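Local coordinates for chitin oligosaccharide binding protein NagB2 (Paenibacillus sp. FPU-7, PDB 7EHU), which binds short chitin oligosaccharides such as diacetylchitobiose and triacetylchitotriose as an extracellular solute-binding protein, probably to hand them to an ABC transporter for uptake, at residues Leu118-Leu123 with Ala331-Ile336; Asp125-Leu130 with Tyr140-Ala145; Ala176-Lys181 with Lys245-Pro250; Lys183-Ile188 with Gln268-Phe273; Gly235-Lys240 with Thr413-Val418. All blocks are in the same frame, centred on the assembly; numbering follows the deposited sequence.

Contact 1 (Leu118-Leu123 with Ala331-Ile336); sequences LKELGL and AVKAFI
Leu121 lays its CD1 methyl against the CG2 branch of Ile336, 3.6 Å apart, the two side chains crossing at about a right angle. The same Leu121 CD1 also rests 3.7 Å from the carbonyl O of Lys333, so one methyl meets both a branch and the backbone of helix 326-339. Ile336 can offer CG2 because that methyl stands opposite its own backbone N, while CG1 lies beside the N (chi1 -66°). Just past helix 115-121, Leu123 adds its CD1 at 3.9 Å from Ile336 CG2, and the isoleucine methyl is thus shared by two leucines. Between them Gly122 ends the helix in a Schellman motif: its phi is positive, and Leu123 N donates to Leu118 O at 2.9 Å. The turn brings Leu123 round to the same neighbour that Leu121 touches. In the solute-binding protein fold this joins helix 115-121 to helix 326-339 in one lobe, with Phe320 of strand 309-320 and Leu142 of strand 138-154 also packed on Ile336. Nearer the solvent a salt bridge runs from Lys333 NZ to Glu120 OE1, 3.3 Å, a weak hydrogen bond. Glu120 stretches out in extended form, whereas the lysine chain bends at chi3 (-134°) and meets it nearly at right angles; Glu120 OE2 stays 3.7 Å from Lys333 NZ.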
# COMPACT_ATOMS: atom_id res chain seq x y z
N LEU A 118 -13.81 -20.97 1.11
CA LEU A 118 -12.43 -21.35 0.85
C LEU A 118 -12.25 -22.86 0.90
O LEU A 118 -11.52 -23.43 0.07
CB LEU A 118 -11.47 -20.67 1.82
CG LEU A 118 -11.37 -19.15 1.69
CD1 LEU A 118 -10.37 -18.62 2.70
CD2 LEU A 118 -10.99 -18.70 0.29
N LYS A 119 -12.89 -23.53 1.86
CA LYS A 119 -12.87 -24.99 1.89
C LYS A 119 -13.46 -25.57 0.61
O LYS A 119 -12.90 -26.49 0.00
CB LYS A 119 -13.63 -25.49 3.13
CG LYS A 119 -13.47 -26.98 3.41
CD LYS A 119 -14.44 -27.49 4.48
CE LYS A 119 -14.89 -28.95 4.17
NZ LYS A 119 -16.05 -29.39 4.99
N GLU A 120 -14.61 -25.04 0.18
CA GLU A 120 -15.25 -25.53 -1.05
C GLU A 120 -14.32 -25.40 -2.25
O GLU A 120 -14.30 -26.28 -3.11
CB GLU A 120 -16.53 -24.75 -1.31
CG GLU A 120 -17.29 -25.20 -2.56
CD GLU A 120 -18.68 -24.58 -2.68
OE1 GLU A 120 -19.34 -24.35 -1.65
OE2 GLU A 120 -19.10 -24.33 -3.83
N LEU A 121 -13.58 -24.30 -2.35
CA LEU A 121 -12.77 -23.99 -3.51
C LEU A 121 -11.33 -24.50 -3.40
O LEU A 121 -10.54 -24.27 -4.31
CB LEU A 121 -12.75 -22.48 -3.75
CG LEU A 121 -14.11 -21.86 -4.07
CD1 LEU A 121 -13.95 -20.36 -4.27
CD2 LEU A 121 -14.76 -22.50 -5.28
N GLY A 122 -10.98 -25.18 -2.31
CA GLY A 122 -9.62 -25.65 -2.13
C GLY A 122 -8.59 -24.59 -1.82
O GLY A 122 -7.39 -24.83 -2.01
N LEU A 123 -9.01 -23.43 -1.30
CA LEU A 123 -8.17 -22.26 -1.14
C LEU A 123 -7.76 -21.99 0.31
O LEU A 123 -7.05 -21.02 0.56
CB LEU A 123 -8.90 -21.03 -1.70
CG LEU A 123 -8.98 -20.94 -3.23
CD1 LEU A 123 -9.97 -19.83 -3.63
CD2 LEU A 123 -7.62 -20.69 -3.86
N ALA A 331 -22.43 -16.56 -8.19
CA ALA A 331 -21.58 -15.74 -9.05
C ALA A 331 -20.32 -15.31 -8.31
O ALA A 331 -19.23 -15.31 -8.89
CB ALA A 331 -22.37 -14.54 -9.55
N VAL A 332 -20.46 -14.93 -7.04
CA VAL A 332 -19.31 -14.49 -6.26
C VAL A 332 -18.34 -15.64 -6.07
O VAL A 332 -17.12 -15.47 -6.19
CB VAL A 332 -19.78 -13.90 -4.91
CG1 VAL A 332 -18.64 -13.88 -3.89
CG2 VAL A 332 -20.35 -12.51 -5.09
N LYS A 333 -18.85 -16.83 -5.76
CA LYS A 333 -17.96 -17.98 -5.58
C LYS A 333 -17.20 -18.27 -6.87
O LYS A 333 -16.01 -18.60 -6.83
CB LYS A 333 -18.76 -19.20 -5.16
CG LYS A 333 -19.29 -19.15 -3.73
CD LYS A 333 -19.68 -20.54 -3.22
CE LYS A 333 -21.03 -20.57 -2.52
NZ LYS A 333 -21.52 -21.98 -2.41
N ALA A 334 -17.87 -18.17 -8.02
CA ALA A 334 -17.21 -18.41 -9.30
C ALA A 334 -16.13 -17.36 -9.56
O ALA A 334 -15.06 -17.69 -10.08
CB ALA A 334 -18.23 -18.44 -10.44
N PHE A 335 -16.40 -16.11 -9.19
CA PHE A 335 -15.39 -15.08 -9.35
C PHE A 335 -14.17 -15.39 -8.49
O PHE A 335 -13.02 -15.30 -8.96
CB PHE A 335 -15.95 -13.71 -8.96
CG PHE A 335 -14.89 -12.64 -8.89
CD1 PHE A 335 -14.38 -12.08 -10.06
CD2 PHE A 335 -14.34 -12.26 -7.69
CE1 PHE A 335 -13.38 -11.14 -10.02
CE2 PHE A 335 -13.32 -11.31 -7.65
CZ PHE A 335 -12.83 -10.76 -8.82
N ILE A 336 -14.38 -15.78 -7.22
CA ILE A 336 -13.26 -16.12 -6.35
C ILE A 336 -12.45 -17.26 -6.96
O ILE A 336 -11.22 -17.22 -7.02
CB ILE A 336 -13.75 -16.43 -4.92
CG1 ILE A 336 -14.34 -15.18 -4.26
CG2 ILE A 336 -12.63 -17.04 -4.06
CD1 ILE A 336 -15.14 -15.48 -3.03

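Contact 2 (Asp125-Leu130 with Tyr140-Ala145); sequences DKFFEL and YGLPEA. With NAG (2-acetamido-2-deoxy-beta-D-glucopyranose), chain B.
With chi1 at -66° and CG beside its own backbone N, Phe127 swings its ring toward Leu142 and Pro143; Leu130, with chi1 -64°, brings CD2 to the same proline. The contact lies in one lobe of the two-lobed periplasmic-binding-protein fold, beside the glycan pocket, where the loop after helix 115-121 folds over the start of the long strand 138-154. At the edge of the Phe127 ring, near its plane, the carbonyl O of Pro143 approaches CE2 to 3.7 Å, an oxygen that is also hydrogen-bonded by Ser357 OG. Leu142 CD2 comes in obliquely, 4.0 Å from Phe127 CE1, the two side chains crossing at about a right angle. Pro143 CG fills the angle between Phe127 CD2, at 4.1 Å, and the carbonyl O of Glu129. Gly141 O is buried by the contact and has no hydrogen-bond partner. Leu130 CD2 meets Pro143 CD at 3.4 Å, closer than usual for two carbons, so the proline ring is tightly packed here. Just past it the chain turns a corner at Glu144 and enters the glycan pocket: the acetamido methyl C8 of an N-acetylglucosamine sits 3.9 Å from Glu144 CB and 3.8 Å from Ala145 CB.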
# COMPACT_ATOMS: atom_id res chain seq x y z
N ASP A 125 -5.63 -22.88 2.56
CA ASP A 125 -4.22 -22.80 2.94
C ASP A 125 -3.33 -22.14 1.89
O ASP A 125 -2.10 -22.23 1.99
CB ASP A 125 -3.69 -24.21 3.20
CG ASP A 125 -4.62 -25.02 4.08
OD1 ASP A 125 -4.65 -24.71 5.28
OD2 ASP A 125 -5.29 -25.96 3.60
N LYS A 126 -3.92 -21.51 0.88
CA LYS A 126 -3.17 -21.10 -0.30
C LYS A 126 -2.54 -19.72 -0.19
O LYS A 126 -1.70 -19.37 -1.01
CB LYS A 126 -4.09 -21.15 -1.53
CG LYS A 126 -4.22 -22.51 -2.18
CD LYS A 126 -4.43 -23.67 -1.24
CE LYS A 126 -4.35 -24.99 -2.02
NZ LYS A 126 -4.84 -26.06 -1.17
N PHE A 127 -2.92 -18.92 0.79
CA PHE A 127 -2.43 -17.56 0.92
C PHE A 127 -1.27 -17.49 1.90
O PHE A 127 -1.27 -18.15 2.92
CB PHE A 127 -3.58 -16.63 1.35
CG PHE A 127 -4.67 -16.51 0.31
CD1 PHE A 127 -5.67 -17.45 0.22
CD2 PHE A 127 -4.65 -15.50 -0.63
CE1 PHE A 127 -6.64 -17.37 -0.74
CE2 PHE A 127 -5.61 -15.42 -1.60
CZ PHE A 127 -6.61 -16.34 -1.65
N PHE A 128 -0.29 -16.65 1.60
CA PHE A 128 0.80 -16.47 2.55
C PHE A 128 0.26 -16.06 3.92
O PHE A 128 0.69 -16.59 4.95
CB PHE A 128 1.80 -15.43 2.04
CG PHE A 128 2.64 -15.89 0.89
CD1 PHE A 128 3.67 -16.79 1.06
CD2 PHE A 128 2.39 -15.43 -0.39
CE1 PHE A 128 4.44 -17.20 -0.02
CE2 PHE A 128 3.15 -15.85 -1.46
CZ PHE A 128 4.16 -16.73 -1.27
N GLU A 129 -0.62 -15.07 3.96
CA GLU A 129 -1.11 -14.53 5.23
C GLU A 129 -2.49 -13.92 5.06
O GLU A 129 -2.64 -12.94 4.32
CB GLU A 129 -0.17 -13.44 5.75
CG GLU A 129 1.18 -13.90 6.22
CD GLU A 129 2.04 -12.79 6.82
OE1 GLU A 129 1.54 -11.65 7.04
OE2 GLU A 129 3.20 -13.09 7.17
N LEU A 130 -3.47 -14.45 5.78
CA LEU A 130 -4.81 -13.88 5.81
C LEU A 130 -5.08 -13.08 7.09
O LEU A 130 -6.20 -12.59 7.28
CB LEU A 130 -5.87 -14.96 5.63
CG LEU A 130 -5.87 -15.69 4.29
CD1 LEU A 130 -6.91 -16.80 4.27
CD2 LEU A 130 -6.09 -14.72 3.16
N TYR A 140 -12.64 -12.46 6.02
CA TYR A 140 -13.58 -11.50 5.42
C TYR A 140 -13.05 -10.82 4.17
O TYR A 140 -13.69 -9.91 3.65
CB TYR A 140 -13.97 -10.46 6.46
CG TYR A 140 -14.85 -11.01 7.56
CD1 TYR A 140 -16.19 -11.32 7.32
CD2 TYR A 140 -14.34 -11.21 8.84
CE1 TYR A 140 -17.01 -11.81 8.34
CE2 TYR A 140 -15.14 -11.70 9.85
CZ TYR A 140 -16.48 -11.98 9.60
OH TYR A 140 -17.25 -12.47 10.63
N GLY A 141 -11.92 -11.26 3.64
CA GLY A 141 -11.42 -10.76 2.37
C GLY A 141 -10.19 -11.55 1.99
O GLY A 141 -9.65 -12.30 2.80
N LEU A 142 -9.74 -11.35 0.74
CA LEU A 142 -8.67 -12.16 0.18
C LEU A 142 -7.65 -11.23 -0.47
O LEU A 142 -7.98 -10.55 -1.46
CB LEU A 142 -9.18 -13.19 -0.82
CG LEU A 142 -10.17 -14.17 -0.23
CD1 LEU A 142 -10.80 -15.02 -1.31
CD2 LEU A 142 -9.56 -15.08 0.84
N PRO A 143 -6.42 -11.17 0.02
CA PRO A 143 -5.46 -10.24 -0.56
C PRO A 143 -5.17 -10.64 -1.99
O PRO A 143 -5.04 -11.83 -2.31
CB PRO A 143 -4.23 -10.41 0.34
CG PRO A 143 -4.37 -11.76 0.94
CD PRO A 143 -5.84 -11.98 1.10
N GLU A 144 -5.03 -9.64 -2.86
CA GLU A 144 -4.71 -9.84 -4.28
C GLU A 144 -3.21 -9.96 -4.52
O GLU A 144 -2.80 -10.65 -5.45
CB GLU A 144 -5.26 -8.64 -5.08
CG GLU A 144 -4.81 -8.56 -6.50
CD GLU A 144 -5.39 -7.40 -7.30
OE1 GLU A 144 -6.38 -6.78 -6.89
OE2 GLU A 144 -4.85 -7.14 -8.39
N ALA A 145 -2.42 -9.29 -3.69
CA ALA A 145 -0.98 -9.22 -3.84
C ALA A 145 -0.41 -9.00 -2.45
O ALA A 145 -1.13 -8.66 -1.51
CB ALA A 145 -0.56 -8.07 -4.74
C1 NAG B . -2.54 -0.89 -5.14
C2 NAG B . -2.23 -1.71 -3.90
C3 NAG B . -2.66 -0.97 -2.63
C4 NAG B . -2.16 0.47 -2.63
C5 NAG B . -2.56 1.13 -3.94
C6 NAG B . -2.07 2.55 -4.09
C7 NAG B . -2.34 -4.15 -4.29
C8 NAG B . -3.24 -5.34 -4.33
N2 NAG B . -2.92 -2.99 -3.96
O3 NAG B . -2.15 -1.70 -1.52
O4 NAG B . -2.79 1.19 -1.57
O5 NAG B . -1.99 0.38 -5.02
O6 NAG B . -2.57 3.13 -5.30
O7 NAG B . -1.14 -4.25 -4.53

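Contact 3 (Ala176-Lys181 with Lys245-Pro250); sequences ALEALK and KGYIDP
Leu177 and Tyr247 make the apolar part of the contact. Leu177 CB stands over the centre of the tyrosine ring, 3.6 Å from the centroid and only 3° off the ring normal, a CH-pi contact; Leu177 CD1 follows at 3.6 Å from Tyr247 CD2. On the opposite face Lys245 CB from the tyrosine's own segment lies over the ring centre, so the ring is sandwiched between two aliphatic groups, which limits its rotation. Lys181 CB comes to the ring edge, in plane, 3.9 Å from Tyr247 CE1. Beyond it Lys181 bends at chi2 (63°) and chi4, and its methylenes pack on the turn's carbonyls, with CE 3.6 Å from Lys245 O and CD 3.8 Å from Gly246 O. Replacing Tyr247 by an alanine would probably open a gap beneath Leu177 and leave the bridging water without its phenol partner.

This ring belongs to the turn that leaves helix 230-244, in which Gly246 takes a positive phi and forms a Schellman motif. The backbone angles at Gly246 by themselves call for glycine, since a CB would jam against the carbonyl O of Lys245; it would also run into Lys181 CE.

Among the polar contacts, one water joins three side chains: it donates to Glu178 OE2 at 3.0 Å, bonds Tyr247 OH at 2.8 Å, and accepts weakly from Lys245 NZ, whose stronger partner is Asp241.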
# COMPACT_ATOMS: atom_id res chain seq x y z
N ALA A 176 24.25 10.56 1.46
CA ALA A 176 23.80 10.49 0.08
C ALA A 176 22.90 11.67 -0.28
O ALA A 176 23.04 12.26 -1.36
CB ALA A 176 23.04 9.19 -0.13
N LEU A 177 21.98 12.02 0.62
CA LEU A 177 21.11 13.16 0.35
C LEU A 177 21.94 14.44 0.18
O LEU A 177 21.67 15.24 -0.72
CB LEU A 177 20.11 13.33 1.49
CG LEU A 177 19.12 12.18 1.64
CD1 LEU A 177 18.28 12.36 2.90
CD2 LEU A 177 18.21 12.02 0.44
N GLU A 178 22.94 14.63 1.05
CA GLU A 178 23.82 15.80 0.97
C GLU A 178 24.49 15.87 -0.39
O GLU A 178 24.57 16.93 -1.02
CB GLU A 178 24.87 15.73 2.09
CG GLU A 178 24.38 16.19 3.46
CD GLU A 178 25.30 15.80 4.63
OE1 GLU A 178 26.44 15.35 4.38
OE2 GLU A 178 24.86 15.95 5.79
N ALA A 179 25.01 14.73 -0.85
CA ALA A 179 25.76 14.70 -2.11
C ALA A 179 24.84 14.95 -3.31
O ALA A 179 25.23 15.63 -4.27
CB ALA A 179 26.47 13.35 -2.26
N LEU A 180 23.63 14.39 -3.27
CA LEU A 180 22.68 14.63 -4.35
C LEU A 180 22.29 16.10 -4.40
O LEU A 180 22.30 16.72 -5.47
CB LEU A 180 21.45 13.75 -4.16
CG LEU A 180 21.67 12.25 -4.37
CD1 LEU A 180 20.57 11.44 -3.68
CD2 LEU A 180 21.74 11.90 -5.86
N LYS A 181 21.96 16.67 -3.23
CA LYS A 181 21.60 18.09 -3.16
C LYS A 181 22.73 18.97 -3.68
O LYS A 181 22.48 19.93 -4.41
CB LYS A 181 21.25 18.43 -1.70
CG LYS A 181 20.60 19.81 -1.45
CD LYS A 181 19.24 19.95 -2.14
CE LYS A 181 18.60 21.31 -1.91
NZ LYS A 181 19.53 22.42 -2.27
N LYS A 245 15.60 20.69 4.40
CA LYS A 245 16.88 20.60 3.71
C LYS A 245 16.74 20.61 2.19
O LYS A 245 17.76 20.64 1.49
CB LYS A 245 17.60 19.31 4.15
CG LYS A 245 18.10 19.29 5.61
CD LYS A 245 19.60 19.58 5.72
CE LYS A 245 20.06 19.70 7.18
NZ LYS A 245 19.88 18.45 7.97
N GLY A 246 15.52 20.54 1.65
CA GLY A 246 15.35 20.39 0.22
C GLY A 246 15.56 18.98 -0.29
O GLY A 246 15.74 18.77 -1.49
N TYR A 247 15.53 17.99 0.60
CA TYR A 247 15.72 16.61 0.17
C TYR A 247 14.43 16.04 -0.42
O TYR A 247 14.47 15.36 -1.45
CB TYR A 247 16.25 15.77 1.34
CG TYR A 247 17.60 16.20 1.92
CD1 TYR A 247 18.55 16.87 1.14
CD2 TYR A 247 17.94 15.88 3.23
CE1 TYR A 247 19.78 17.22 1.66
CE2 TYR A 247 19.17 16.24 3.76
CZ TYR A 247 20.08 16.91 2.97
OH TYR A 247 21.32 17.26 3.43
N ILE A 248 13.28 16.32 0.18
CA ILE A 248 11.99 16.04 -0.44
C ILE A 248 11.71 17.13 -1.47
O ILE A 248 11.95 18.32 -1.22
CB ILE A 248 10.88 15.96 0.62
CG1 ILE A 248 11.06 14.72 1.50
CG2 ILE A 248 9.50 15.95 -0.02
CD1 ILE A 248 10.22 14.72 2.80
N ASP A 249 11.25 16.74 -2.67
CA ASP A 249 10.90 17.64 -3.77
C ASP A 249 10.13 18.84 -3.22
O ASP A 249 9.08 18.66 -2.59
CB ASP A 249 10.02 16.89 -4.76
CG ASP A 249 9.72 17.68 -6.03
OD1 ASP A 249 9.90 18.91 -6.05
OD2 ASP A 249 9.30 17.03 -7.02
N PRO A 250 10.60 20.08 -3.42
CA PRO A 250 9.87 21.24 -2.89
C PRO A 250 8.46 21.35 -3.41
O PRO A 250 7.67 22.08 -2.80
CB PRO A 250 10.70 22.45 -3.35
CG PRO A 250 11.51 21.96 -4.50
CD PRO A 250 11.81 20.50 -4.15
O HOH W 1 21.98 16.54 6.08

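Contact 4 (Lys183-Ile188 with Gln268-Phe273); sequences KNITPI and QAAMLF
Backbone hydrogen bonds carry the pairing of Thr186 and Pro187 with Ala270 and Met271. Ala270 N donates to Thr186 O at 2.9 Å and meets the carbonyl nearly head-on (C=O...N angle 166°), while Met271 N gives a weak bond to Pro187 O. Two CA-H...O contacts add to it: Ala269 CA lies 3.1 Å from Thr186 O, and Ile188 CA lies 3.5 Å from Met271 O. Water extends the polar line, one molecule accepting from Thr186 N and donating to Gln268 O, a second bonded to Thr186 OG1 at 2.8 Å.

Of the apolar pairs, Ile188 CG1 meets Met271 CG at 3.8 Å on the same face of the sheet. Met271 CG sits between its backbone N and carbonyl carbon (chi1 68°), which also sets it close to Pro187 O. Ile185 CG2 touches Ala270 CB.

Ile188 and Met271 form a parallel bridge, so strand 188-189 lies beside strand 271-275, whose other neighbour is strand 138-154; Leu177 of helix 170-182 packs against Pro187 and Met271.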
# COMPACT_ATOMS: atom_id res chain seq x y z
N LYS A 183 24.81 18.38 -5.98
CA LYS A 183 24.79 18.32 -7.43
C LYS A 183 23.51 18.87 -8.04
O LYS A 183 23.31 18.72 -9.25
CB LYS A 183 24.96 16.88 -7.89
CG LYS A 183 26.29 16.19 -7.67
CD LYS A 183 27.47 16.71 -8.49
CE LYS A 183 27.10 16.57 -9.95
NZ LYS A 183 28.13 16.12 -10.92
N ASN A 184 22.63 19.48 -7.24
CA ASN A 184 21.36 19.99 -7.72
C ASN A 184 20.52 18.88 -8.36
O ASN A 184 19.82 19.09 -9.35
CB ASN A 184 21.55 21.21 -8.63
CG ASN A 184 22.06 22.44 -7.87
OD1 ASN A 184 22.08 22.46 -6.64
ND2 ASN A 184 22.50 23.45 -8.60
N ILE A 185 20.60 17.68 -7.79
CA ILE A 185 19.71 16.57 -8.12
C ILE A 185 18.65 16.54 -7.02
O ILE A 185 18.98 16.41 -5.84
CB ILE A 185 20.46 15.22 -8.18
CG1 ILE A 185 21.53 15.23 -9.29
CG2 ILE A 185 19.49 14.07 -8.40
CD1 ILE A 185 22.59 14.15 -9.12
N THR A 186 17.38 16.66 -7.40
CA THR A 186 16.29 16.54 -6.44
C THR A 186 16.39 15.17 -5.76
O THR A 186 16.30 14.15 -6.44
CB THR A 186 14.94 16.65 -7.14
OG1 THR A 186 14.88 17.88 -7.87
CG2 THR A 186 13.78 16.61 -6.14
N PRO A 187 16.63 15.10 -4.45
CA PRO A 187 16.94 13.78 -3.88
C PRO A 187 15.78 12.81 -3.83
O PRO A 187 15.94 11.66 -4.26
CB PRO A 187 17.52 14.11 -2.50
CG PRO A 187 18.08 15.51 -2.68
CD PRO A 187 17.01 16.18 -3.51
N ILE A 188 14.61 13.23 -3.34
CA ILE A 188 13.49 12.34 -3.06
C ILE A 188 12.25 12.86 -3.78
O ILE A 188 11.76 13.96 -3.48
CB ILE A 188 13.19 12.23 -1.56
CG1 ILE A 188 14.42 11.78 -0.76
CG2 ILE A 188 12.02 11.28 -1.32
CD1 ILE A 188 14.29 11.93 0.74
N GLN A 268 14.03 12.63 -12.84
CA GLN A 268 14.07 13.99 -12.31
C GLN A 268 14.27 14.05 -10.80
O GLN A 268 14.32 15.15 -10.24
CB GLN A 268 12.79 14.75 -12.73
CG GLN A 268 12.55 14.73 -14.25
CD GLN A 268 13.76 15.14 -15.04
OE1 GLN A 268 14.27 14.39 -15.90
NE2 GLN A 268 14.25 16.32 -14.76
N ALA A 269 14.39 12.90 -10.13
CA ALA A 269 14.72 12.84 -8.71
C ALA A 269 15.43 11.51 -8.47
O ALA A 269 15.20 10.55 -9.20
CB ALA A 269 13.50 12.91 -7.81
N ALA A 270 16.26 11.45 -7.44
CA ALA A 270 17.16 10.31 -7.28
C ALA A 270 16.54 9.08 -6.62
O ALA A 270 17.06 7.98 -6.81
CB ALA A 270 18.39 10.73 -6.47
N MET A 271 15.46 9.23 -5.86
CA MET A 271 14.84 8.08 -5.21
C MET A 271 13.37 8.36 -4.97
O MET A 271 12.90 9.49 -5.09
CB MET A 271 15.55 7.70 -3.91
CG MET A 271 15.39 8.72 -2.81
SD MET A 271 16.55 8.51 -1.42
CE MET A 271 17.91 9.50 -2.02
N LEU A 272 12.66 7.31 -4.60
CA LEU A 272 11.21 7.35 -4.42
C LEU A 272 10.84 6.31 -3.37
O LEU A 272 11.17 5.14 -3.55
CB LEU A 272 10.52 6.99 -5.74
CG LEU A 272 9.00 6.91 -5.72
CD1 LEU A 272 8.39 8.31 -5.80
CD2 LEU A 272 8.48 6.07 -6.84
N PHE A 273 10.19 6.73 -2.29
CA PHE A 273 9.71 5.79 -1.29
C PHE A 273 8.31 5.36 -1.68
O PHE A 273 7.40 6.19 -1.78
CB PHE A 273 9.74 6.41 0.12
CG PHE A 273 9.61 5.37 1.19
CD1 PHE A 273 10.73 4.70 1.64
CD2 PHE A 273 8.38 4.98 1.67
CE1 PHE A 273 10.63 3.69 2.58
CE2 PHE A 273 8.27 3.95 2.60
CZ PHE A 273 9.39 3.31 3.06
O HOH W 2 16.82 16.47 -10.34
O HOH W 3 13.74 18.53 -10.29

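Contact 5 (Gly235-Lys240 with Thr413-Val418); sequences GFKRLK and TPEKLV
Phe236 reaches from helix 230-244 across to helix 414-430, and its CB starts beside Pro414 CB at 4.3 Å. Beyond CG the ring lies beneath Leu417 CD2, which stands over its centre 3.7 Å from the centroid and 5° off the normal, a CH-pi contact. On one flank CD1 is the ring atom nearest that methyl, at 3.8 Å; on the other CD2 meets Val418 CG1 obliquely, at 3.9 Å. CE1, CE2 and the tip CZ all lie under the same methyl, CZ 4.0 Å from Leu417 CD2. Leu400 and Val404 of helix 394-408 also touch Phe236. Leu417 CG, opposite its backbone N (chi1 180°), carries the methyl over. A serine in place of Phe236 would probably leave Leu417 CD2 and Val418 CG1 facing a gap between the helices. Thr413 OG1 caps the second helix, accepting from Lys416 N at 3.0 Å. The axes of the short segments 235-240 and 414-418 pass 9.5 Å apart, their directions 134° apart: helix-helix packing at the start of the C-terminal helix.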
# COMPACT_ATOMS: atom_id res chain seq x y z
N GLY A 235 10.51 10.82 14.74
CA GLY A 235 10.27 10.49 13.34
C GLY A 235 9.70 11.65 12.56
O GLY A 235 10.08 11.89 11.41
N PHE A 236 8.77 12.40 13.17
CA PHE A 236 8.18 13.54 12.48
C PHE A 236 9.15 14.70 12.40
O PHE A 236 9.13 15.45 11.42
CB PHE A 236 6.87 13.94 13.15
CG PHE A 236 5.78 12.95 12.89
CD1 PHE A 236 5.16 12.89 11.65
CD2 PHE A 236 5.42 12.03 13.85
CE1 PHE A 236 4.17 11.94 11.40
CE2 PHE A 236 4.43 11.10 13.59
CZ PHE A 236 3.81 11.06 12.36
N LYS A 237 10.02 14.85 13.41
CA LYS A 237 11.11 15.82 13.30
C LYS A 237 12.01 15.51 12.12
O LYS A 237 12.41 16.41 11.38
CB LYS A 237 11.91 15.90 14.61
CG LYS A 237 11.11 16.55 15.73
CD LYS A 237 11.88 16.80 17.02
CE LYS A 237 13.24 17.36 16.66
NZ LYS A 237 14.17 17.83 17.69
N ARG A 238 12.36 14.24 11.92
CA ARG A 238 13.19 13.89 10.78
C ARG A 238 12.46 14.12 9.45
O ARG A 238 13.08 14.56 8.47
CB ARG A 238 13.68 12.45 10.91
CG ARG A 238 14.70 12.22 12.03
CD ARG A 238 14.89 10.76 12.31
NE ARG A 238 15.58 10.49 13.57
CZ ARG A 238 16.85 10.16 13.71
NH1 ARG A 238 17.64 10.00 12.67
NH2 ARG A 238 17.30 9.93 14.93
N LEU A 239 11.17 13.79 9.38
CA LEU A 239 10.41 14.04 8.16
C LEU A 239 10.45 15.52 7.81
O LEU A 239 10.71 15.90 6.66
CB LEU A 239 8.96 13.60 8.35
CG LEU A 239 8.01 13.78 7.16
CD1 LEU A 239 8.41 12.95 5.95
CD2 LEU A 239 6.59 13.45 7.59
N LYS A 240 10.19 16.37 8.80
CA LYS A 240 10.26 17.81 8.58
C LYS A 240 11.66 18.23 8.15
O LYS A 240 11.80 19.05 7.23
CB LYS A 240 9.83 18.52 9.87
CG LYS A 240 9.79 20.03 9.82
CD LYS A 240 8.94 20.56 8.68
CE LYS A 240 8.86 22.08 8.70
NZ LYS A 240 8.03 22.57 7.57
N THR A 413 4.00 22.38 13.41
CA THR A 413 5.31 21.89 13.79
C THR A 413 5.19 20.41 14.14
O THR A 413 4.09 19.91 14.37
CB THR A 413 5.78 22.62 15.04
OG1 THR A 413 4.85 22.35 16.09
CG2 THR A 413 5.85 24.14 14.81
N PRO A 414 6.30 19.68 14.18
CA PRO A 414 6.21 18.28 14.62
C PRO A 414 5.52 18.14 15.97
O PRO A 414 4.71 17.22 16.17
CB PRO A 414 7.68 17.85 14.71
CG PRO A 414 8.37 18.68 13.68
CD PRO A 414 7.67 20.02 13.77
N GLU A 415 5.82 19.05 16.89
CA GLU A 415 5.25 18.97 18.23
C GLU A 415 3.73 19.16 18.19
O GLU A 415 2.98 18.43 18.87
CB GLU A 415 5.91 20.04 19.10
CG GLU A 415 7.39 19.82 19.41
CD GLU A 415 8.34 20.08 18.23
OE1 GLU A 415 7.98 20.82 17.29
OE2 GLU A 415 9.48 19.58 18.28
N LYS A 416 3.25 20.13 17.42
CA LYS A 416 1.81 20.34 17.33
C LYS A 416 1.15 19.21 16.55
O LYS A 416 -0.00 18.84 16.85
CB LYS A 416 1.54 21.71 16.68
CG LYS A 416 2.01 22.91 17.49
CD LYS A 416 1.27 23.07 18.79
CE LYS A 416 1.05 24.55 19.10
NZ LYS A 416 1.08 24.80 20.56
N LEU A 417 1.86 18.62 15.59
CA LEU A 417 1.31 17.46 14.89
C LEU A 417 1.01 16.32 15.86
O LEU A 417 -0.08 15.75 15.84
CB LEU A 417 2.26 17.01 13.78
CG LEU A 417 1.79 15.79 12.97
CD1 LEU A 417 2.23 15.89 11.52
CD2 LEU A 417 2.26 14.49 13.58
N VAL A 418 1.99 15.95 16.69
CA VAL A 418 1.75 14.79 17.54
C VAL A 418 0.68 15.10 18.58
O VAL A 418 -0.08 14.21 18.98
CB VAL A 418 3.05 14.22 18.17
CG1 VAL A 418 3.99 13.65 17.08
CG2 VAL A 418 3.78 15.27 19.02

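From the N terminus, helix 115-121 opens contact 1, which closes only at helix 326-339. Within that span contact 2 closes early, tying the loop after helix 115-121 to strand 138-154; its Leu142 packs on Leu118 and Ile336 of contact 1. The chain then passes to the other side of the molecule, where, still inside the span of contact 1, contacts 3 and 4 cross each other and lie about 7 Å apart between centres; Ile188 and the turn at Tyr247 and Asp249 probably share backbone hydrogen bonds. Contact 5 opens on helix 230-244, crosses contacts 1, 3 and 4, and brings in the C-terminal helix. Contacts 2 and 4 reach the same sheet through neighbouring strands 138-154 and 271-275.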